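Local structure of probable fumarate reductase Ifc3 (Shewanella frigidimarina, 1QO8) at residues A[413-418]-A[482-487]; A[440-445]-A[487-492]; A[124-129]-A[145-150]. The protein catalyses the essentially unidirectional reduction of fumarate to succinate in vitro, using one FAD and four covalently bound c-type hemes per subunit. One frame throughout, in Å; residues are numbered along the deposited sequence.

Contact 1. Residues A[413-418]-A[482-487]; sequences WIIFDN and LNMTQS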
loop_
_atom_site.group_PDB
_atom_site.type_symbol
_atom_site.label_atom_id
_atom_site.label_comp_id
_atom_site.label_asym_id
_atom_site.label_seq_id
_atom_site.Cartn_x
_atom_site.Cartn_y
_atom_site.Cartn_z
ATOM N N TRP A 413 -9.267 -18.909 24.624
ATOM C CA TRP A 413 -8.615 -20.080 25.208
ATOM C C TRP A 413 -8.988 -21.366 24.480
ATOM O O TRP A 413 -10.180 -21.673 24.256
ATOM C CB TRP A 413 -9.123 -20.140 26.646
ATOM C CG TRP A 413 -8.646 -19.083 27.586
ATOM C CD1 TRP A 413 -9.367 -18.070 28.118
ATOM C CD2 TRP A 413 -7.340 -19.015 28.206
ATOM N NE1 TRP A 413 -8.571 -17.343 28.963
ATOM C CE2 TRP A 413 -7.346 -17.915 29.060
ATOM C CE3 TRP A 413 -6.219 -19.809 28.153
ATOM C CZ2 TRP A 413 -6.232 -17.529 29.835
ATOM C CZ3 TRP A 413 -5.094 -19.470 28.901
ATOM C CH2 TRP A 413 -5.117 -18.308 29.725
ATOM N N ILE A 414 -8.032 -22.239 24.178
ATOM C CA ILE A 414 -8.445 -23.550 23.680
ATOM C C ILE A 414 -8.320 -24.581 24.813
ATOM O O ILE A 414 -7.250 -24.561 25.438
ATOM C CB ILE A 414 -7.711 -23.941 22.414
ATOM C CG1 ILE A 414 -8.267 -23.057 21.277
ATOM C CG2 ILE A 414 -7.844 -25.420 22.111
ATOM C CD1 ILE A 414 -7.491 -23.127 19.994
ATOM N N ILE A 415 -9.407 -25.312 25.044
ATOM C CA ILE A 415 -9.674 -26.029 26.323
ATOM C C ILE A 415 -9.997 -27.496 26.102
ATOM O O ILE A 415 -10.455 -27.724 24.991
ATOM C CB ILE A 415 -10.830 -25.268 26.934
ATOM C CG1 ILE A 415 -10.010 -24.427 27.913
ATOM C CG2 ILE A 415 -12.222 -25.551 27.492
ATOM C CD1 ILE A 415 -10.314 -23.012 27.617
ATOM N N PHE A 416 -9.505 -28.383 26.970
ATOM C CA PHE A 416 -9.709 -29.805 26.700
ATOM C C PHE A 416 -9.432 -30.555 28.001
ATOM O O PHE A 416 -8.946 -29.907 28.943
ATOM C CB PHE A 416 -8.972 -30.392 25.506
ATOM C CG PHE A 416 -7.502 -30.028 25.567
ATOM C CD1 PHE A 416 -6.618 -30.767 26.345
ATOM C CD2 PHE A 416 -7.065 -28.862 24.897
ATOM C CE1 PHE A 416 -5.263 -30.360 26.346
ATOM C CE2 PHE A 416 -5.712 -28.488 24.904
ATOM C CZ PHE A 416 -4.819 -29.228 25.649
ATOM N N ASP A 417 -9.763 -31.870 28.057
ATOM C CA ASP A 417 -9.505 -32.525 29.373
ATOM C C ASP A 417 -8.476 -33.579 29.106
ATOM O O ASP A 417 -7.958 -33.615 27.965
ATOM C CB ASP A 417 -10.852 -33.065 29.897
ATOM C CG ASP A 417 -11.322 -34.316 29.167
ATOM O OD1 ASP A 417 -10.878 -34.693 28.043
ATOM O OD2 ASP A 417 -12.223 -34.996 29.752
ATOM N N ASN A 418 -8.141 -34.514 29.978
ATOM C CA ASN A 418 -7.163 -35.598 29.853
ATOM C C ASN A 418 -7.430 -36.562 28.772
ATOM O O ASN A 418 -6.503 -37.244 28.309
ATOM C CB ASN A 418 -7.009 -36.385 31.186
ATOM C CG ASN A 418 -6.077 -37.563 31.335
ATOM O OD1 ASN A 418 -5.483 -38.049 32.303
ATOM N ND2 ASN A 418 -5.657 -38.342 30.323
ATOM N N LEU A 482 -15.504 -35.352 22.179
ATOM C CA LEU A 482 -14.975 -35.652 23.511
ATOM C C LEU A 482 -15.657 -34.581 24.304
ATOM O O LEU A 482 -15.732 -33.455 23.842
ATOM C CB LEU A 482 -13.419 -35.294 23.569
ATOM C CG LEU A 482 -12.419 -36.213 22.878
ATOM C CD1 LEU A 482 -10.890 -35.829 23.045
ATOM C CD2 LEU A 482 -12.553 -37.646 23.421
ATOM N N ASN A 483 -15.989 -34.856 25.517
ATOM C CA ASN A 483 -16.484 -33.950 26.500
ATOM C C ASN A 483 -15.311 -33.614 27.424
ATOM O O ASN A 483 -14.201 -34.093 27.192
ATOM C CB ASN A 483 -17.430 -34.869 27.333
ATOM C CG ASN A 483 -16.444 -35.924 27.877
ATOM O OD1 ASN A 483 -15.721 -36.578 27.099
ATOM N ND2 ASN A 483 -16.214 -36.263 29.084
ATOM N N MET A 484 -15.582 -32.951 28.502
ATOM C CA MET A 484 -14.618 -32.482 29.473
ATOM C C MET A 484 -15.135 -32.996 30.823
ATOM O O MET A 484 -15.922 -32.327 31.503
ATOM C CB MET A 484 -14.527 -30.946 29.388
ATOM C CG MET A 484 -13.783 -30.516 28.106
ATOM S SD MET A 484 -13.573 -28.712 27.967
ATOM C CE MET A 484 -12.531 -28.456 29.368
ATOM N N THR A 485 -14.706 -34.192 31.173
ATOM C CA THR A 485 -15.075 -34.854 32.418
ATOM C C THR A 485 -13.872 -35.529 33.032
ATOM O O THR A 485 -14.022 -35.933 34.197
ATOM C CB THR A 485 -16.060 -36.034 32.112
ATOM O OG1 THR A 485 -15.456 -36.796 31.062
ATOM C CG2 THR A 485 -17.409 -35.564 31.624
ATOM N N GLN A 486 -12.716 -35.657 32.337
ATOM C CA GLN A 486 -11.615 -36.381 32.998
ATOM C C GLN A 486 -10.406 -35.493 33.272
ATOM O O GLN A 486 -9.818 -34.761 32.430
ATOM C CB GLN A 486 -11.222 -37.523 32.079
ATOM C CG GLN A 486 -12.344 -38.567 31.865
ATOM C CD GLN A 486 -11.764 -39.737 31.092
ATOM O OE1 GLN A 486 -10.539 -39.901 31.150
ATOM N NE2 GLN A 486 -12.562 -40.508 30.374
ATOM N N SER A 487 -10.058 -35.423 34.533
ATOM C CA SER A 487 -9.048 -34.513 35.040
ATOM C C SER A 487 -7.610 -34.833 34.928
ATOM O O SER A 487 -7.634 -36.015 34.591
ATOM C CB SER A 487 -9.497 -34.185 36.464
ATOM O OG SER A 487 -8.505 -34.295 37.424
HETATM O O HOH W 1 -11.379 -32.802 25.965
#

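Contact 2. Residues A[440-445]-A[487-492]; sequences DTVEQL and SPYYAV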
loop_
_atom_site.group_PDB
_atom_site.type_symbol
_atom_site.label_atom_id
_atom_site.label_comp_id
_atom_site.label_asym_id
_atom_site.label_seq_id
_atom_site.Cartn_x
_atom_site.Cartn_y
_atom_site.Cartn_z
ATOM N N ASP A 440 -6.722 -29.319 38.378
ATOM C CA ASP A 440 -7.311 -30.599 38.738
ATOM C C ASP A 440 -8.802 -30.600 38.540
ATOM O O ASP A 440 -9.323 -31.681 38.352
ATOM C CB ASP A 440 -6.912 -31.081 40.157
ATOM C CG ASP A 440 -5.486 -31.631 40.018
ATOM O OD1 ASP A 440 -4.794 -31.490 38.981
ATOM O OD2 ASP A 440 -4.974 -32.256 40.972
ATOM N N THR A 441 -9.493 -29.468 38.716
ATOM C CA THR A 441 -10.915 -29.368 38.498
ATOM C C THR A 441 -11.143 -28.184 37.526
ATOM O O THR A 441 -10.214 -27.395 37.274
ATOM C CB THR A 441 -11.665 -29.076 39.813
ATOM O OG1 THR A 441 -11.332 -27.742 40.164
ATOM C CG2 THR A 441 -11.228 -29.917 41.029
ATOM N N VAL A 442 -12.338 -28.092 36.968
ATOM C CA VAL A 442 -12.708 -27.044 36.029
ATOM C C VAL A 442 -12.634 -25.682 36.678
ATOM O O VAL A 442 -12.141 -24.724 36.085
ATOM C CB VAL A 442 -14.098 -27.287 35.419
ATOM C CG1 VAL A 442 -14.647 -26.137 34.589
ATOM C CG2 VAL A 442 -13.999 -28.557 34.565
ATOM N N GLU A 443 -13.124 -25.515 37.888
ATOM C CA GLU A 443 -12.901 -24.328 38.701
ATOM C C GLU A 443 -11.467 -23.915 38.988
ATOM O O GLU A 443 -11.115 -22.714 38.917
ATOM C CB GLU A 443 -13.608 -24.604 40.066
ATOM C CG GLU A 443 -13.982 -23.316 40.782
ATOM C CD GLU A 443 -14.470 -23.538 42.205
ATOM O OE1 GLU A 443 -15.417 -24.314 42.462
ATOM O OE2 GLU A 443 -13.917 -22.930 43.137
ATOM N N GLN A 444 -10.579 -24.838 39.386
ATOM C CA GLN A 444 -9.157 -24.498 39.413
ATOM C C GLN A 444 -8.662 -23.995 38.051
ATOM O O GLN A 444 -7.928 -23.022 37.998
ATOM C CB GLN A 444 -8.296 -25.640 39.935
ATOM C CG GLN A 444 -8.545 -26.018 41.407
ATOM C CD GLN A 444 -7.990 -27.405 41.713
ATOM O OE1 GLN A 444 -7.005 -27.590 42.440
ATOM N NE2 GLN A 444 -8.524 -28.454 41.100
ATOM N N LEU A 445 -8.963 -24.623 36.921
ATOM C CA LEU A 445 -8.526 -24.177 35.605
ATOM C C LEU A 445 -9.004 -22.726 35.427
ATOM O O LEU A 445 -8.312 -21.856 34.941
ATOM C CB LEU A 445 -9.189 -25.000 34.482
ATOM C CG LEU A 445 -8.437 -25.254 33.165
ATOM C CD1 LEU A 445 -9.331 -25.306 31.947
ATOM C CD2 LEU A 445 -7.137 -24.482 32.942
ATOM N N SER A 487 -10.058 -35.423 34.533
ATOM C CA SER A 487 -9.048 -34.513 35.040
ATOM C C SER A 487 -7.610 -34.833 34.928
ATOM O O SER A 487 -7.634 -36.015 34.591
ATOM C CB SER A 487 -9.497 -34.185 36.464
ATOM O OG SER A 487 -8.505 -34.295 37.424
ATOM N N PRO A 488 -6.742 -34.013 34.327
ATOM C CA PRO A 488 -6.636 -32.617 34.649
ATOM C C PRO A 488 -7.389 -31.918 33.488
ATOM O O PRO A 488 -7.561 -32.525 32.432
ATOM C CB PRO A 488 -5.213 -32.133 34.732
ATOM C CG PRO A 488 -4.362 -33.336 34.603
ATOM C CD PRO A 488 -5.324 -34.435 34.297
ATOM N N TYR A 489 -7.765 -30.672 33.639
ATOM C CA TYR A 489 -8.305 -29.860 32.566
ATOM C C TYR A 489 -7.251 -28.824 32.127
ATOM O O TYR A 489 -6.465 -28.410 32.960
ATOM C CB TYR A 489 -9.594 -29.152 32.984
ATOM C CG TYR A 489 -10.635 -30.183 33.472
ATOM C CD1 TYR A 489 -10.635 -30.588 34.783
ATOM C CD2 TYR A 489 -11.520 -30.739 32.606
ATOM C CE1 TYR A 489 -11.577 -31.553 35.197
ATOM C CE2 TYR A 489 -12.474 -31.664 32.998
ATOM C CZ TYR A 489 -12.480 -32.060 34.322
ATOM O OH TYR A 489 -13.406 -33.013 34.696
ATOM N N TYR A 490 -7.206 -28.527 30.829
ATOM C CA TYR A 490 -6.108 -27.775 30.255
ATOM C C TYR A 490 -6.601 -26.564 29.467
ATOM O O TYR A 490 -7.700 -26.661 28.922
ATOM C CB TYR A 490 -5.388 -28.649 29.220
ATOM C CG TYR A 490 -4.650 -29.799 29.878
ATOM C CD1 TYR A 490 -3.362 -29.693 30.380
ATOM C CD2 TYR A 490 -5.330 -31.023 30.008
ATOM C CE1 TYR A 490 -2.751 -30.793 30.991
ATOM C CE2 TYR A 490 -4.738 -32.126 30.585
ATOM C CZ TYR A 490 -3.443 -31.987 31.060
ATOM O OH TYR A 490 -2.869 -33.091 31.641
ATOM N N ALA A 491 -5.736 -25.539 29.357
ATOM C CA ALA A 491 -6.028 -24.457 28.404
ATOM C C ALA A 491 -4.753 -23.837 27.791
ATOM O O ALA A 491 -3.739 -23.693 28.491
ATOM C CB ALA A 491 -6.761 -23.338 29.116
ATOM N N VAL A 492 -4.885 -23.373 26.537
ATOM C CA VAL A 492 -3.821 -22.639 25.915
ATOM C C VAL A 492 -4.369 -21.252 25.445
ATOM O O VAL A 492 -5.454 -21.246 24.835
ATOM C CB VAL A 492 -3.328 -23.018 24.530
ATOM C CG1 VAL A 492 -1.829 -22.732 24.395
ATOM C CG2 VAL A 492 -3.875 -24.280 23.958
#

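Contact 3. Residues A[124-129]-A[145-150]; sequences VLVVGA and ANVILV. With FAD (flavin-adenine dinucleotide), chain G.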
loop_
_atom_site.group_PDB
_atom_site.type_symbol
_atom_site.label_atom_id
_atom_site.label_comp_id
_atom_site.label_asym_id
_atom_site.label_seq_id
_atom_site.Cartn_x
_atom_site.Cartn_y
_atom_site.Cartn_z
ATOM N N VAL A 124 29.271 -7.875 -4.164
ATOM C CA VAL A 124 27.860 -8.224 -3.865
ATOM C C VAL A 124 27.625 -8.095 -2.365
ATOM O O VAL A 124 28.296 -8.769 -1.570
ATOM C CB VAL A 124 27.404 -9.609 -4.288
ATOM C CG1 VAL A 124 25.896 -9.904 -4.052
ATOM C CG2 VAL A 124 27.614 -9.851 -5.820
ATOM N N LEU A 125 26.760 -7.159 -1.991
ATOM C CA LEU A 125 26.293 -7.026 -0.620
ATOM C C LEU A 125 24.928 -7.744 -0.486
ATOM O O LEU A 125 23.984 -7.352 -1.188
ATOM C CB LEU A 125 25.954 -5.581 -0.301
ATOM C CG LEU A 125 26.044 -5.006 1.061
ATOM C CD1 LEU A 125 24.952 -3.974 1.268
ATOM C CD2 LEU A 125 26.246 -5.926 2.283
ATOM N N VAL A 126 24.878 -8.694 0.460
ATOM C CA VAL A 126 23.617 -9.441 0.646
ATOM C C VAL A 126 23.076 -9.006 2.001
ATOM O O VAL A 126 23.848 -9.092 2.990
ATOM C CB VAL A 126 23.786 -10.960 0.653
ATOM C CG1 VAL A 126 22.371 -11.659 0.874
ATOM C CG2 VAL A 126 24.314 -11.442 -0.690
ATOM N N VAL A 127 21.893 -8.384 1.982
ATOM C CA VAL A 127 21.336 -7.870 3.223
ATOM C C VAL A 127 20.304 -8.892 3.784
ATOM O O VAL A 127 19.247 -9.030 3.176
ATOM C CB VAL A 127 20.615 -6.540 2.931
ATOM C CG1 VAL A 127 20.070 -5.882 4.166
ATOM C CG2 VAL A 127 21.555 -5.648 2.083
ATOM N N GLY A 128 20.698 -9.612 4.850
ATOM C CA GLY A 128 19.728 -10.551 5.467
ATOM C C GLY A 128 20.254 -11.957 5.264
ATOM O O GLY A 128 20.434 -12.448 4.170
ATOM N N ALA A 129 20.499 -12.658 6.351
ATOM C CA ALA A 129 20.971 -14.045 6.254
ATOM C C ALA A 129 19.897 -14.993 6.752
ATOM O O ALA A 129 20.083 -15.762 7.705
ATOM C CB ALA A 129 22.233 -14.192 7.097
ATOM N N ALA A 145 31.940 -13.894 -7.488
ATOM C CA ALA A 145 31.998 -12.516 -6.989
ATOM C C ALA A 145 32.446 -12.550 -5.556
ATOM O O ALA A 145 32.229 -13.553 -4.838
ATOM C CB ALA A 145 30.680 -11.808 -7.217
ATOM N N ASN A 146 33.111 -11.476 -5.115
ATOM C CA ASN A 146 33.259 -11.290 -3.672
ATOM C C ASN A 146 31.934 -10.827 -3.066
ATOM O O ASN A 146 31.153 -10.079 -3.689
ATOM C CB ASN A 146 34.348 -10.228 -3.427
ATOM C CG ASN A 146 35.692 -10.629 -4.029
ATOM O OD1 ASN A 146 36.247 -11.705 -3.818
ATOM N ND2 ASN A 146 36.268 -9.744 -4.817
ATOM N N VAL A 147 31.686 -11.201 -1.816
ATOM C CA VAL A 147 30.374 -11.056 -1.180
ATOM C C VAL A 147 30.556 -10.608 0.264
ATOM O O VAL A 147 31.400 -11.154 0.962
ATOM C CB VAL A 147 29.625 -12.402 -1.164
ATOM C CG1 VAL A 147 28.367 -12.420 -0.281
ATOM C CG2 VAL A 147 29.203 -12.788 -2.568
ATOM N N ILE A 148 29.774 -9.637 0.717
ATOM C CA ILE A 148 29.611 -9.420 2.145
ATOM C C ILE A 148 28.167 -9.861 2.490
ATOM O O ILE A 148 27.334 -9.573 1.649
ATOM C CB ILE A 148 29.889 -7.960 2.538
ATOM C CG1 ILE A 148 31.427 -7.682 2.315
ATOM C CG2 ILE A 148 29.498 -7.634 3.961
ATOM C CD1 ILE A 148 31.748 -6.216 2.571
ATOM N N LEU A 149 27.972 -10.531 3.621
ATOM C CA LEU A 149 26.621 -11.008 3.969
ATOM C C LEU A 149 26.355 -10.281 5.269
ATOM O O LEU A 149 27.238 -10.570 6.114
ATOM C CB LEU A 149 26.540 -12.520 4.213
ATOM C CG LEU A 149 25.262 -13.087 4.854
ATOM C CD1 LEU A 149 24.006 -12.607 4.083
ATOM C CD2 LEU A 149 25.276 -14.629 4.835
ATOM N N VAL A 150 25.317 -9.488 5.441
ATOM C CA VAL A 150 25.115 -8.835 6.730
ATOM C C VAL A 150 23.771 -9.209 7.370
ATOM O O VAL A 150 22.778 -9.421 6.659
ATOM C CB VAL A 150 25.165 -7.296 6.652
ATOM C CG1 VAL A 150 26.516 -6.772 6.113
ATOM C CG2 VAL A 150 24.106 -6.726 5.702
HETATM P PA FAD G . 13.933 -14.460 6.757
HETATM O O1A FAD G . 14.242 -15.907 6.988
HETATM O O2A FAD G . 13.157 -13.767 7.626
HETATM O O5B FAD G . 15.317 -13.795 7.088
HETATM C C5B FAD G . 15.609 -12.360 6.829
HETATM C C4B FAD G . 17.025 -12.015 7.514
HETATM O O4B FAD G . 17.214 -10.553 7.187
HETATM C C3B FAD G . 16.915 -12.016 9.074
HETATM O O3B FAD G . 17.699 -12.855 9.796
HETATM C C2B FAD G . 16.779 -10.501 9.473
HETATM O O2B FAD G . 17.340 -10.154 10.763
HETATM C C1B FAD G . 17.666 -9.907 8.444
HETATM N N9A FAD G . 17.380 -8.490 8.183
HETATM C C8A FAD G . 16.166 -7.850 8.161
HETATM N N7A FAD G . 16.289 -6.560 8.014
HETATM C C5A FAD G . 17.656 -6.316 7.928
HETATM C C6A FAD G . 18.447 -5.091 7.848
HETATM N N6A FAD G . 17.936 -3.893 7.783
HETATM N N1A FAD G . 19.786 -5.296 7.764
HETATM C C2A FAD G . 20.380 -6.528 7.912
HETATM N N3A FAD G . 19.723 -7.706 8.011
HETATM C C4A FAD G . 18.377 -7.511 8.040
HETATM N N1 FAD G . 6.955 -21.294 4.596
HETATM C C2 FAD G . 7.050 -22.407 3.920
HETATM O O2 FAD G . 7.072 -22.545 2.741
HETATM N N3 FAD G . 7.150 -23.682 4.555
HETATM C C4 FAD G . 7.153 -23.656 5.946
HETATM O O4 FAD G . 7.185 -24.691 6.548
HETATM C C4X FAD G . 6.980 -22.401 6.673
HETATM N N5 FAD G . 6.919 -22.402 8.014
HETATM C C5X FAD G . 6.840 -21.241 8.707
HETATM C C6 FAD G . 6.796 -21.313 10.106
HETATM C C7 FAD G . 6.725 -20.153 10.838
HETATM C C7M FAD G . 6.677 -20.143 12.333
HETATM C C8 FAD G . 6.740 -18.894 10.135
HETATM C C8M FAD G . 6.736 -17.621 10.925
HETATM C C9 FAD G . 6.815 -18.821 8.768
HETATM C C9A FAD G . 6.868 -19.969 8.014
HETATM N N10 FAD G . 6.912 -20.022 6.606
HETATM C C10 FAD G . 6.965 -21.178 5.928
HETATM C "C1'" FAD G . 7.311 -18.803 5.834
HETATM C "C2'" FAD G . 8.814 -18.913 5.411
HETATM O "O2'" FAD G . 9.408 -19.488 6.623
HETATM C "C3'" FAD G . 9.340 -17.456 5.386
HETATM O "O3'" FAD G . 8.609 -16.670 4.436
HETATM C "C4'" FAD G . 10.712 -17.494 4.633
HETATM O "O4'" FAD G . 11.578 -18.244 5.539
HETATM C "C5'" FAD G . 11.228 -16.010 4.613
HETATM O "O5'" FAD G . 12.738 -16.174 4.242
HETATM P P FAD G . 13.647 -14.964 3.959
HETATM O O1P FAD G . 14.983 -15.575 3.601
HETATM O O2P FAD G . 12.924 -14.214 3.033
HETATM O O3P FAD G . 13.593 -14.208 5.195
#

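Contact 1. Residues A[413-418]-A[482-487]
Asp417 OD2 accepts two successive backbone N-H groups of the loop 482-487. Gln486 N lies 2.7 Å from Asp417 OD2 with an N-H...O angle of 165°, and Thr485 N stands 3.0 Å from the same Asp417 OD2. Both donors use the anti side of this oxygen but reach it from opposite faces of the carboxylate. The carboxylate gets there because CG sits between the backbone N and the carbonyl carbon (chi1 74°). One residue on, Asn418 N returns a bond of 3.0 Å to Gln486 O, and Asn418 CB rests 3.5 Å from Ser487 O. Met484 supplies the apolar half of the contact: its chain bends at chi3 (64°) and crosses the Ile415 side chain at about a right angle, with Met484 SD 3.5 Å from Ile415 CG2. Asp417 is also the N-cap of helix 418-423, its side chain capping a backbone N there, and its OD2 takes a further bond from the side chain of Gln419. A carboxylate so surrounded by N-H donors is probably stabilised as the anion; through it, one acidic side chain ties strand 412-417 and the following helix to the loop leading into strand 489-505.

Contact 2. Residues A[440-445]-A[487-492]
Val442 sets its CG2 methyl squarely over the Tyr489 ring, 3.6 Å from the ring centroid and only 3° off the normal, a CH-pi contact centred on the face. The methyl is nearly equidistant from the six ring carbons, which confirms the centring. Two torsions produce this: Val442 holds CG1 anti to the backbone N (chi1 171°), leaving CG2 beside that nitrogen, while Tyr489 keeps CG anti to its carbonyl carbon (chi1 -56°). The backbone ahead of the helix borders the same ring, with the carbonyl oxygen of Asp440 near the ring plane at its edge, 3.9 Å from Tyr489 CE1. That oxygen has a stronger partner in the hydroxyl of Ser487, whose OG donates to Asp440 O over 2.9 Å, in the carbonyl plane and on a lone pair.

Leu445, one turn further along, spreads its two methyls over the strand. Leu445 CD1 lies 4.0 Å from Tyr489 CB and also approaches the carbonyl of Tyr490, whereas Leu445 CD2 reaches Ala491 CB at 4.0 Å. The start of the helix is fixed by Thr441, the N-cap, whose OG1 accepts from Gln444 N at 3.1 Å and also from the Gln444 side-chain amide.

Helix 442-448 thus lies against the beginning of strand 489-505, probably within the capping (clamp) domain of this family. Strand 437-439 leads into it and is hydrogen-bonded to that same strand, through Gly439 to Tyr489 and Tyr437 to Ala491. Val442 also touches Leu456 and Val460 of helix 453-469, and strand 412-417 is the other neighbour of strand 489-505 here.

Contact 3. Residues A[124-129]-A[145-150]
Leu149 and Val126 lie side by side on one face of two parallel strands whose axes approach to 4.7 Å at 14°. Five backbone hydrogen bonds join them, from Val124 N to Asn146 O at one end to Gly128 N and Val150 O, 2.8 Å apart, at the other. From its CB, Leu149 holds CG anti to the backbone N (chi1 168°), and CG comes 3.9 Å from Ala129 CB. At the tip the methyls divide: Leu149 CD1 touches Val126 CG1 at 3.7 Å and lies 3.6 Å from Gly128 O, while Leu149 CD2 meets Ala129 CB at 3.8 Å. An alanine here removes CG and both methyls and is likely to leave a gap beside Val126 and Ala129, next to the glycine-rich turn. In that turn Gly128 CA comes within 3.0 Å of FAD O4B, where a side chain would collide with the ribose; Val127 CG1 abuts the adenine. This is the beta-alpha-beta unit of a Rossmann-type dinucleotide fold, consistent with a GxGxxG sequence. Helix 131-143 covers the Val126 and Leu149 face through Phe134 and Ser137, strand 271-278 meets Val127 and Val150 on the other, and strands 303-306 and 267-268 flank the pair within the parallel sheet.

Overall arrangement
Along the chain contact 3 comes first, closing before the other two open. Contacts 1 and 2 then interleave, with segments in the order 413-418, 440-445, 482-487 and 487-492. Their centres are 8 Å apart, they share Ser487, and strands 412-417 and 489-505 are antiparallel neighbours in one mixed sheet, where Ile414 N to Val492 O (2.8 Å) and Tyr490 N to Phe416 O (2.9 Å) are probable hydrogen bonds. Contact 3 belongs to a separate parallel sheet that carries the FAD, its centre 51 Å from each of the others and across the chain's centre. The flavoprotein region thus pairs a nucleotide-binding core with a distant lobe, probably the family's capping (clamp) domain, here in an open conformation.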